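Local coordinates for superoxide dismutase (Chaetomium thermophilum, PDB 4BR6), which catalyses the dismutation of superoxide to hydrogen peroxide and dioxygen at a manganese centre, and so probably protects cells from toxic radicals, at residues 2-7 and 30-35; 19-24 and 166-171; 159-164 and 176-181. All coordinates share one frame; numbering follows the deposited sequence.

Contact 1 (2-7 and 30-35)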
loop_
_atom_site.group_PDB
_atom_site.type_symbol
_atom_site.label_atom_id
_atom_site.label_comp_id
_atom_site.label_asym_id
_atom_site.label_seq_id
_atom_site.Cartn_x
_atom_site.Cartn_y
_atom_site.Cartn_z
ATOM N N ALA B 2 -14.744 8.054 -22.712
ATOM C CA ALA B 2 -15.536 7.214 -21.806
ATOM C C ALA B 2 -16.786 7.963 -21.367
ATOM O O ALA B 2 -16.748 9.177 -21.182
ATOM C CB ALA B 2 -14.718 6.798 -20.594
ATOM N N THR B 3 -17.883 7.229 -21.178
ATOM C CA THR B 3 -19.184 7.818 -20.859
ATOM C C THR B 3 -19.806 7.135 -19.643
ATOM O O THR B 3 -19.565 5.956 -19.394
ATOM C CB THR B 3 -20.162 7.692 -22.055
ATOM O OG1 THR B 3 -20.452 6.316 -22.296
ATOM C CG2 THR B 3 -19.562 8.298 -23.291
ATOM N N LEU B 4 -20.603 7.882 -18.885
ATOM C CA LEU B 4 -21.344 7.321 -17.765
ATOM C C LEU B 4 -22.495 6.504 -18.330
ATOM O O LEU B 4 -23.321 7.047 -19.071
ATOM C CB LEU B 4 -21.919 8.442 -16.899
ATOM C CG LEU B 4 -22.775 8.028 -15.702
ATOM C CD1 LEU B 4 -21.896 7.577 -14.567
ATOM C CD2 LEU B 4 -23.674 9.173 -15.270
ATOM N N PRO B 5 -22.571 5.206 -17.985
ATOM C CA PRO B 5 -23.717 4.429 -18.456
ATOM C C PRO B 5 -24.982 4.835 -17.701
ATOM O O PRO B 5 -24.890 5.214 -16.535
ATOM C CB PRO B 5 -23.316 2.989 -18.123
ATOM C CG PRO B 5 -22.410 3.120 -16.929
ATOM C CD PRO B 5 -21.709 4.436 -17.067
ATOM N N ASP B 6 -26.142 4.782 -18.349
ATOM C CA ASP B 6 -27.402 4.971 -17.647
ATOM C C ASP B 6 -27.725 3.702 -16.874
ATOM O O ASP B 6 -27.300 2.620 -17.259
ATOM C CB ASP B 6 -28.544 5.232 -18.631
ATOM C CG ASP B 6 -28.562 6.652 -19.156
ATOM O OD1 ASP B 6 -28.021 7.563 -18.501
ATOM O OD2 ASP B 6 -29.143 6.852 -20.236
ATOM N N LEU B 7 -28.481 3.833 -15.790
ATOM C CA LEU B 7 -29.043 2.678 -15.120
ATOM C C LEU B 7 -30.180 2.095 -15.973
ATOM O O LEU B 7 -30.693 2.758 -16.876
ATOM C CB LEU B 7 -29.574 3.084 -13.752
ATOM C CG LEU B 7 -28.575 3.753 -12.806
ATOM C CD1 LEU B 7 -29.263 4.092 -11.522
ATOM C CD2 LEU B 7 -27.377 2.849 -12.550
ATOM N N HIS B 30 -20.843 10.517 -8.045
ATOM C CA HIS B 30 -19.616 9.767 -7.787
ATOM C C HIS B 30 -19.025 9.119 -9.032
ATOM O O HIS B 30 -17.871 9.361 -9.376
ATOM C CB HIS B 30 -19.850 8.713 -6.706
ATOM C CG HIS B 30 -19.853 9.272 -5.321
ATOM N ND1 HIS B 30 -18.696 9.624 -4.664
ATOM C CD2 HIS B 30 -20.868 9.553 -4.473
ATOM C CE1 HIS B 30 -18.999 10.088 -3.466
ATOM N NE2 HIS B 30 -20.308 10.056 -3.327
ATOM N N HIS B 31 -19.813 8.294 -9.709
ATOM C CA HIS B 31 -19.342 7.616 -10.915
ATOM C C HIS B 31 -19.002 8.616 -12.032
ATOM O O HIS B 31 -18.048 8.418 -12.779
ATOM C CB HIS B 31 -20.409 6.633 -11.393
ATOM C CG HIS B 31 -19.940 5.682 -12.454
ATOM N ND1 HIS B 31 -20.776 4.745 -12.995
ATOM C CD2 HIS B 31 -18.743 5.529 -13.064
ATOM C CE1 HIS B 31 -20.120 4.041 -13.907
ATOM N NE2 HIS B 31 -18.890 4.501 -13.967
ATOM N N GLN B 32 -19.789 9.679 -12.148
ATOM C CA GLN B 32 -19.541 10.694 -13.163
ATOM C C GLN B 32 -18.157 11.310 -12.961
ATOM O O GLN B 32 -17.441 11.579 -13.924
ATOM C CB GLN B 32 -20.606 11.790 -13.092
ATOM C CG GLN B 32 -20.503 12.876 -14.166
ATOM C CD GLN B 32 -20.832 12.371 -15.561
ATOM O OE1 GLN B 32 -21.984 12.044 -15.860
ATOM N NE2 GLN B 32 -19.822 12.319 -16.430
ATOM N N THR B 33 -17.799 11.544 -11.700
ATOM C CA THR B 33 -16.498 12.108 -11.345
ATOM C C THR B 33 -15.361 11.205 -11.825
ATOM O O THR B 33 -14.336 11.687 -12.316
ATOM C CB THR B 33 -16.408 12.301 -9.816
ATOM O OG1 THR B 33 -17.518 13.090 -9.384
ATOM C CG2 THR B 33 -15.110 12.980 -9.401
ATOM N N TYR B 34 -15.559 9.896 -11.695
ATOM C CA TYR B 34 -14.579 8.905 -12.144
ATOM C C TYR B 34 -14.454 8.873 -13.665
ATOM O O TYR B 34 -13.351 8.744 -14.192
ATOM C CB TYR B 34 -14.952 7.504 -11.632
ATOM C CG TYR B 34 -14.821 7.327 -10.129
ATOM C CD1 TYR B 34 -13.710 7.785 -9.439
ATOM C CD2 TYR B 34 -15.822 6.712 -9.405
ATOM C CE1 TYR B 34 -13.613 7.625 -8.066
ATOM C CE2 TYR B 34 -15.725 6.550 -8.053
ATOM C CZ TYR B 34 -14.634 7.001 -7.387
ATOM O OH TYR B 34 -14.595 6.809 -6.031
ATOM N N VAL B 35 -15.580 8.981 -14.371
ATOM C CA VAL B 35 -15.555 9.079 -15.829
ATOM C C VAL B 35 -14.717 10.283 -16.282
ATOM O O VAL B 35 -13.832 10.151 -17.133
ATOM C CB VAL B 35 -16.990 9.188 -16.422
ATOM C CG1 VAL B 35 -16.956 9.564 -17.914
ATOM C CG2 VAL B 35 -17.738 7.876 -16.225
HETATM O O HOH W 1 -20.475 11.229 -18.962
#
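Leu4 lays its methyl CD1 over one face of the His31 imidazole. CD1 sits 3.7 Å from the ring centroid, displaced toward the rim, in a CH-pi contact. With CG of His31 trans to the backbone N (chi1 -168°), the ring reaches out from the helix to meet the N-terminal segment. Pro5 adds its CD at 3.6 Å from CE1 of the same ring. Val35 makes a further apolar contact, its CG2 lying 4.3 Å from Leu4 CB. Its other methyl, CG1, rests against the carbonyl oxygen of Ala2, 3.3 Å from Ala2 O.

The polar link runs through a water. Gln32 bends at chi2 (69°), and its NE2 donates to this water at 2.8 Å. Leu4 N donates to it more weakly. Gln32 OE1 lies against Leu4 CD2 at 3.4 Å.

Both imidazole nitrogens of His31 are hydrogen-bonded, ND1 with Trp78 and NE2 with His71. Replacing His31 by an alanine is likely to leave Leu4 CD1 without a ring face to lie on, and Trp78 and His71 without their partner. The N-terminal segment 2-7 runs beside helix 20-50, and Pro5, Leu7, His31 and Val35 also touch helix 61-79, the other long helix of the alpha-hairpin domain.

Contact 2 (19-24 and 166-171)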
loop_
_atom_site.group_PDB
_atom_site.type_symbol
_atom_site.label_atom_id
_atom_site.label_comp_id
_atom_site.label_asym_id
_atom_site.label_seq_id
_atom_site.Cartn_x
_atom_site.Cartn_y
_atom_site.Cartn_z
ATOM N N SER B 19 -31.444 3.448 -0.715
ATOM C CA SER B 19 -32.282 4.622 -0.912
ATOM C C SER B 19 -32.041 5.291 -2.272
ATOM O O SER B 19 -30.971 5.162 -2.870
ATOM C CB SER B 19 -32.045 5.630 0.213
ATOM O OG SER B 19 -30.777 6.229 0.077
ATOM N N ALA B 20 -33.052 6.004 -2.752
ATOM C CA ALA B 20 -32.984 6.689 -4.033
ATOM C C ALA B 20 -31.943 7.795 -4.001
ATOM O O ALA B 20 -31.301 8.087 -5.016
ATOM C CB ALA B 20 -34.338 7.268 -4.376
ATOM N N ARG B 21 -31.777 8.431 -2.847
ATOM C CA ARG B 21 -30.786 9.494 -2.750
ATOM C C ARG B 21 -29.375 8.921 -2.911
ATOM O O ARG B 21 -28.550 9.496 -3.620
ATOM C CB ARG B 21 -30.920 10.292 -1.445
ATOM C CG ARG B 21 -29.939 11.465 -1.334
ATOM C CD ARG B 21 -29.994 12.394 -2.549
ATOM N NE ARG B 21 -29.364 13.702 -2.315
ATOM C CZ ARG B 21 -29.216 14.642 -3.249
ATOM N NH1 ARG B 21 -29.628 14.435 -4.489
ATOM N NH2 ARG B 21 -28.643 15.799 -2.949
ATOM N N ILE B 22 -29.103 7.788 -2.264
ATOM C CA ILE B 22 -27.805 7.145 -2.384
ATOM C C ILE B 22 -27.539 6.801 -3.840
ATOM O O ILE B 22 -26.518 7.195 -4.395
ATOM C CB ILE B 22 -27.708 5.881 -1.515
ATOM C CG1 ILE B 22 -27.627 6.275 -0.036
ATOM C CG2 ILE B 22 -26.488 5.032 -1.913
ATOM C CD1 ILE B 22 -27.682 5.120 0.942
ATOM N N MET B 23 -28.472 6.083 -4.457
ATOM C CA MET B 23 -28.331 5.664 -5.844
ATOM C C MET B 23 -28.099 6.879 -6.744
ATOM O O MET B 23 -27.198 6.880 -7.578
ATOM C CB MET B 23 -29.568 4.900 -6.312
ATOM C CG MET B 23 -29.746 3.508 -5.704
ATOM S SD MET B 23 -28.398 2.335 -6.023
ATOM C CE MET B 23 -28.301 2.357 -7.812
ATOM N N GLU B 24 -28.907 7.918 -6.555
ATOM C CA GLU B 24 -28.795 9.142 -7.349
ATOM C C GLU B 24 -27.399 9.758 -7.277
ATOM O O GLU B 24 -26.772 10.032 -8.309
ATOM C CB GLU B 24 -29.836 10.180 -6.903
ATOM C CG GLU B 24 -29.624 11.567 -7.532
ATOM C CD GLU B 24 -30.802 12.496 -7.335
ATOM O OE1 GLU B 24 -31.057 12.887 -6.177
ATOM O OE2 GLU B 24 -31.467 12.834 -8.340
ATOM N N TYR B 166 -23.555 3.533 1.506
ATOM C CA TYR B 166 -24.551 3.195 2.537
ATOM C C TYR B 166 -24.791 4.204 3.650
ATOM O O TYR B 166 -25.787 4.102 4.353
ATOM C CB TYR B 166 -24.204 1.863 3.199
ATOM C CG TYR B 166 -22.838 1.793 3.887
ATOM C CD1 TYR B 166 -22.662 2.214 5.203
ATOM C CD2 TYR B 166 -21.734 1.274 3.225
ATOM C CE1 TYR B 166 -21.414 2.136 5.823
ATOM C CE2 TYR B 166 -20.494 1.187 3.841
ATOM C CZ TYR B 166 -20.336 1.616 5.133
ATOM O OH TYR B 166 -19.093 1.517 5.728
ATOM N N TYR B 167 -23.908 5.173 3.829
ATOM C CA TYR B 167 -23.945 5.950 5.075
ATOM C C TYR B 167 -25.211 6.794 5.258
ATOM O O TYR B 167 -25.707 6.916 6.376
ATOM C CB TYR B 167 -22.713 6.839 5.236
ATOM C CG TYR B 167 -22.276 7.005 6.682
ATOM C CD1 TYR B 167 -22.858 7.970 7.502
ATOM C CD2 TYR B 167 -21.296 6.190 7.233
ATOM C CE1 TYR B 167 -22.464 8.120 8.818
ATOM C CE2 TYR B 167 -20.903 6.337 8.553
ATOM C CZ TYR B 167 -21.488 7.302 9.326
ATOM O OH TYR B 167 -21.099 7.464 10.624
ATOM N N LEU B 168 -25.735 7.367 4.178
ATOM C CA LEU B 168 -26.942 8.187 4.263
ATOM C C LEU B 168 -28.112 7.412 4.863
ATOM O O LEU B 168 -28.906 7.964 5.622
ATOM C CB LEU B 168 -27.346 8.707 2.883
ATOM C CG LEU B 168 -26.525 9.859 2.309
ATOM C CD1 LEU B 168 -27.028 10.178 0.903
ATOM C CD2 LEU B 168 -26.553 11.087 3.211
ATOM N N GLN B 169 -28.197 6.128 4.530
ATOM C CA GLN B 169 -29.319 5.286 4.957
ATOM C C GLN B 169 -29.000 4.509 6.227
ATOM O O GLN B 169 -29.790 4.504 7.174
ATOM C CB GLN B 169 -29.709 4.295 3.856
ATOM C CG GLN B 169 -30.849 3.347 4.262
ATOM C CD GLN B 169 -31.422 2.571 3.097
ATOM O OE1 GLN B 169 -31.016 2.748 1.953
ATOM N NE2 GLN B 169 -32.378 1.706 3.383
ATOM N N TYR B 170 -27.851 3.849 6.248
ATOM C CA TYR B 170 -27.480 2.994 7.382
ATOM C C TYR B 170 -26.471 3.573 8.383
ATOM O O TYR B 170 -26.202 2.942 9.401
ATOM C CB TYR B 170 -26.914 1.674 6.856
ATOM C CG TYR B 170 -27.875 0.871 6.019
ATOM C CD1 TYR B 170 -28.746 -0.046 6.596
ATOM C CD2 TYR B 170 -27.902 1.017 4.649
ATOM C CE1 TYR B 170 -29.624 -0.790 5.814
ATOM C CE2 TYR B 170 -28.770 0.285 3.867
ATOM C CZ TYR B 170 -29.625 -0.619 4.449
ATOM O OH TYR B 170 -30.488 -1.348 3.646
ATOM N N GLU B 171 -25.906 4.747 8.100
ATOM C CA GLU B 171 -24.900 5.333 8.971
ATOM C C GLU B 171 -23.768 4.322 9.214
ATOM O O GLU B 171 -23.316 3.665 8.283
ATOM C CB GLU B 171 -25.548 5.808 10.275
ATOM C CG GLU B 171 -26.531 6.955 10.059
ATOM C CD GLU B 171 -27.396 7.261 11.271
ATOM O OE1 GLU B 171 -27.612 6.373 12.125
ATOM O OE2 GLU B 171 -27.873 8.407 11.366
#
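Ile22 packs its CG1 against Leu168 CB at 3.8 Å, the two side chains running past each other in opposite directions. Its end methyl, CD1, meets Gln169 CB at 3.6 Å, crossing that side chain at about a right angle. With CG1 trans to the carbonyl carbon (chi1 -72°), CD1 reaches the turn at Tyr166 CA as well as Gln169. Arg21 joins through its aliphatic part, with CG 3.9 Å from Leu168 CD1.

Gln169 holds its chain extended toward the start of helix 20-50. Its OE1 accepts a weak, bent bond from Ser19 N, 2.8 Å long with an angle of 122° at the hydrogen. Its NE2 bonds to Pro16 O, so the one amide grips the backbone leading into that helix at two points. Ser19 is the N-cap: its OG accepts from Ile22 N at 3.3 Å.

Arg21 pairs with Glu24 through NH1 and OE1 at 2.7 Å, and also with Glu171 of the second subunit. This is an interface between the alpha-hairpin and C-terminal domains of the iron/manganese superoxide dismutase fold, set beside the subunit boundary and near metal ligands His26 and His164.

Contact 3 (159-164 and 176-181). With MN3 (manganese (III) ion), chain I.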
loop_
_atom_site.group_PDB
_atom_site.type_symbol
_atom_site.label_atom_id
_atom_site.label_comp_id
_atom_site.label_asym_id
_atom_site.label_seq_id
_atom_site.Cartn_x
_atom_site.Cartn_y
_atom_site.Cartn_z
ATOM N N ILE B 159 -19.721 -5.941 -4.563
ATOM C CA ILE B 159 -20.411 -5.108 -3.592
ATOM C C ILE B 159 -19.467 -4.007 -3.105
ATOM O O ILE B 159 -18.379 -4.276 -2.590
ATOM C CB ILE B 159 -20.889 -5.930 -2.384
ATOM C CG1 ILE B 159 -21.862 -7.016 -2.865
ATOM C CG2 ILE B 159 -21.546 -5.022 -1.352
ATOM C CD1 ILE B 159 -22.335 -8.015 -1.799
ATOM N N ASP B 160 -19.897 -2.765 -3.290
ATOM C CA ASP B 160 -19.131 -1.578 -2.938
ATOM C C ASP B 160 -19.179 -1.352 -1.433
ATOM O O ASP B 160 -20.262 -1.347 -0.850
ATOM C CB ASP B 160 -19.794 -0.409 -3.632
ATOM C CG ASP B 160 -19.038 0.873 -3.492
ATOM O OD1 ASP B 160 -17.937 0.926 -2.904
ATOM O OD2 ASP B 160 -19.579 1.841 -4.010
ATOM N N ALA B 161 -18.017 -1.149 -0.810
ATOM C CA ALA B 161 -17.948 -1.013 0.648
ATOM C C ALA B 161 -17.465 0.352 1.094
ATOM O O ALA B 161 -17.245 0.559 2.276
ATOM C CB ALA B 161 -17.065 -2.116 1.270
ATOM N N TRP B 162 -17.291 1.280 0.152
ATOM C CA TRP B 162 -17.043 2.672 0.500
ATOM C C TRP B 162 -18.243 3.159 1.301
ATOM O O TRP B 162 -19.355 2.705 1.082
ATOM C CB TRP B 162 -16.910 3.557 -0.744
ATOM C CG TRP B 162 -15.636 3.401 -1.530
ATOM C CD1 TRP B 162 -15.138 2.257 -2.078
ATOM C CD2 TRP B 162 -14.718 4.444 -1.880
ATOM N NE1 TRP B 162 -13.959 2.519 -2.725
ATOM C CE2 TRP B 162 -13.685 3.854 -2.624
ATOM C CE3 TRP B 162 -14.673 5.815 -1.621
ATOM C CZ2 TRP B 162 -12.603 4.592 -3.115
ATOM C CZ3 TRP B 162 -13.594 6.543 -2.112
ATOM C CH2 TRP B 162 -12.585 5.933 -2.852
ATOM N N GLU B 163 -18.022 4.091 2.222
ATOM C CA GLU B 163 -19.093 4.562 3.079
ATOM C C GLU B 163 -20.185 5.294 2.299
ATOM O O GLU B 163 -21.342 5.312 2.707
ATOM C CB GLU B 163 -18.510 5.434 4.189
ATOM C CG GLU B 163 -17.690 4.596 5.186
ATOM C CD GLU B 163 -16.914 5.416 6.212
ATOM O OE1 GLU B 163 -16.425 6.522 5.885
ATOM O OE2 GLU B 163 -16.789 4.952 7.357
ATOM N N HIS B 164 -19.845 5.873 1.151
ATOM C CA HIS B 164 -20.867 6.581 0.376
ATOM C C HIS B 164 -21.873 5.600 -0.224
ATOM O O HIS B 164 -22.917 6.007 -0.718
ATOM C CB HIS B 164 -20.259 7.455 -0.725
ATOM C CG HIS B 164 -19.514 6.690 -1.768
ATOM N ND1 HIS B 164 -18.189 6.933 -2.059
ATOM C CD2 HIS B 164 -19.908 5.698 -2.597
ATOM C CE1 HIS B 164 -17.798 6.122 -3.024
ATOM N NE2 HIS B 164 -18.822 5.364 -3.367
ATOM N N GLU B 176 -25.864 -3.932 8.358
ATOM C CA GLU B 176 -27.234 -3.894 7.871
ATOM C C GLU B 176 -27.267 -3.667 6.364
ATOM O O GLU B 176 -28.088 -4.256 5.645
ATOM C CB GLU B 176 -28.017 -2.791 8.579
ATOM C CG GLU B 176 -28.388 -3.122 10.002
ATOM C CD GLU B 176 -29.088 -1.978 10.712
ATOM O OE1 GLU B 176 -29.514 -1.030 10.031
ATOM O OE2 GLU B 176 -29.209 -2.016 11.950
ATOM N N TYR B 177 -26.372 -2.813 5.881
ATOM C CA TYR B 177 -26.229 -2.615 4.442
ATOM C C TYR B 177 -25.796 -3.908 3.764
ATOM O O TYR B 177 -26.420 -4.334 2.790
ATOM C CB TYR B 177 -25.234 -1.500 4.139
ATOM C CG TYR B 177 -24.688 -1.484 2.720
ATOM C CD1 TYR B 177 -25.508 -1.206 1.627
ATOM C CD2 TYR B 177 -23.347 -1.734 2.471
ATOM C CE1 TYR B 177 -25.003 -1.181 0.347
ATOM C CE2 TYR B 177 -22.842 -1.706 1.181
ATOM C CZ TYR B 177 -23.676 -1.425 0.129
ATOM O OH TYR B 177 -23.195 -1.391 -1.162
ATOM N N PHE B 178 -24.730 -4.529 4.281
ATOM C CA PHE B 178 -24.190 -5.746 3.678
ATOM C C PHE B 178 -25.235 -6.871 3.615
ATOM O O PHE B 178 -25.234 -7.656 2.675
ATOM C CB PHE B 178 -22.954 -6.254 4.442
ATOM C CG PHE B 178 -21.791 -5.287 4.472
ATOM C CD1 PHE B 178 -21.515 -4.473 3.405
ATOM C CD2 PHE B 178 -20.983 -5.197 5.589
ATOM C CE1 PHE B 178 -20.460 -3.600 3.445
ATOM C CE2 PHE B 178 -19.932 -4.324 5.624
ATOM C CZ PHE B 178 -19.673 -3.530 4.551
ATOM N N GLU B 179 -26.102 -6.954 4.623
ATOM C CA GLU B 179 -27.159 -7.967 4.664
ATOM C C GLU B 179 -28.297 -7.626 3.702
ATOM O O GLU B 179 -28.784 -8.491 2.975
ATOM C CB GLU B 179 -27.717 -8.106 6.076
ATOM C CG GLU B 179 -28.871 -9.086 6.205
ATOM C CD GLU B 179 -28.449 -10.534 6.020
ATOM O OE1 GLU B 179 -27.232 -10.799 5.938
ATOM O OE2 GLU B 179 -29.336 -11.415 5.966
ATOM N N ALA B 180 -28.715 -6.363 3.711
ATOM C CA ALA B 180 -29.819 -5.902 2.881
ATOM C C ALA B 180 -29.555 -6.026 1.366
ATOM O O ALA B 180 -30.466 -6.355 0.606
ATOM C CB ALA B 180 -30.182 -4.453 3.239
ATOM N N ILE B 181 -28.325 -5.781 0.920
ATOM C CA ILE B 181 -28.072 -5.645 -0.521
ATOM C C ILE B 181 -28.331 -6.932 -1.310
ATOM O O ILE B 181 -28.593 -6.892 -2.505
ATOM C CB ILE B 181 -26.629 -5.144 -0.811
ATOM C CG1 ILE B 181 -26.479 -4.738 -2.286
ATOM C CG2 ILE B 181 -25.615 -6.211 -0.419
ATOM C CD1 ILE B 181 -25.203 -3.952 -2.583
HETATM MN MN MN3 I . -18.789 3.653 -4.954
HETATM O O HOH W 2 -16.342 4.071 -4.522
#
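Tyr177 OH donates to Asp160 O at 2.9 Å, in the carbonyl plane, with an angle of 146° at the oxygen. The same carbonyl lies at the edge of the Tyr177 ring. Helix 174-180 thus backs the strand end that carries a metal ligand. Asp160 OD2 binds manganese(III) at 2.2 Å, His164 NE2 at 2.3 Å and a water at 2.5 Å. His26 and His74 complete the site. The CG of Asp160 is trans to the backbone N (chi1 -174°), which carries OD2 to the metal. The other carboxylate oxygen, OD1, turns back to accept from Trp162 N at 3.1 Å. That donor stands well above the carboxylate plane, 50° out of it. The bond closes an Asx turn and ties the ligand to the chain that leads on to His164. The aspartate is thus fixed by its backbone as well as by its carboxylate. The Trp162 ring has the metal-bound water over one face, offset toward its rim. Trp162 also covers a face of His164, through its CB.

Three histidines, one aspartate and a water around the metal are the ligand set of the iron/manganese superoxide dismutases. Asp160 ends strand 153-160, an outer strand of the antiparallel sheet. His164 follows after a short loop.

Ile159 and Ile181 lie alongside, pointing opposite ways, with Ile159 CD1 4.0 Å from Ile181 CG2 and Ile159 CG2 against Ile181 CD1. On the Phe178 ring, CE1 meets Ala161 CB at 4.3 Å. Phe77 of helix 61-79 packs on Asp160, Tyr177 and Ile181. At the subunit boundary, His164 ND1 hydrogen-bonds to Glu163 of the second subunit, and Glu163 of this chain makes the equivalent bond to His164 of that subunit.

Contact 3 contains the manganese ligands Asp160 and His164, and contacts 1 and 2 each touch it. Contacts 2 and 3 are closest, with centres 10 Å apart. There Tyr166 CB lies 3.4 Å from Tyr177 CG, and Tyr170 packs on Glu176 and Ala180. Contact 1 is about 20 Å from contact 3 between centres, yet they touch beside a metal ligand: His30 CE1 lies 3.5 Å from ND1 of His164. The side chain of His31 is about 7 Å from the manganese at their nearest atoms, and that of Ile22 about 8 Å. Contacts 1 and 2 share helix 20-50 and touch through Leu7 CD1 and Met23 CE, 4.2 Å apart.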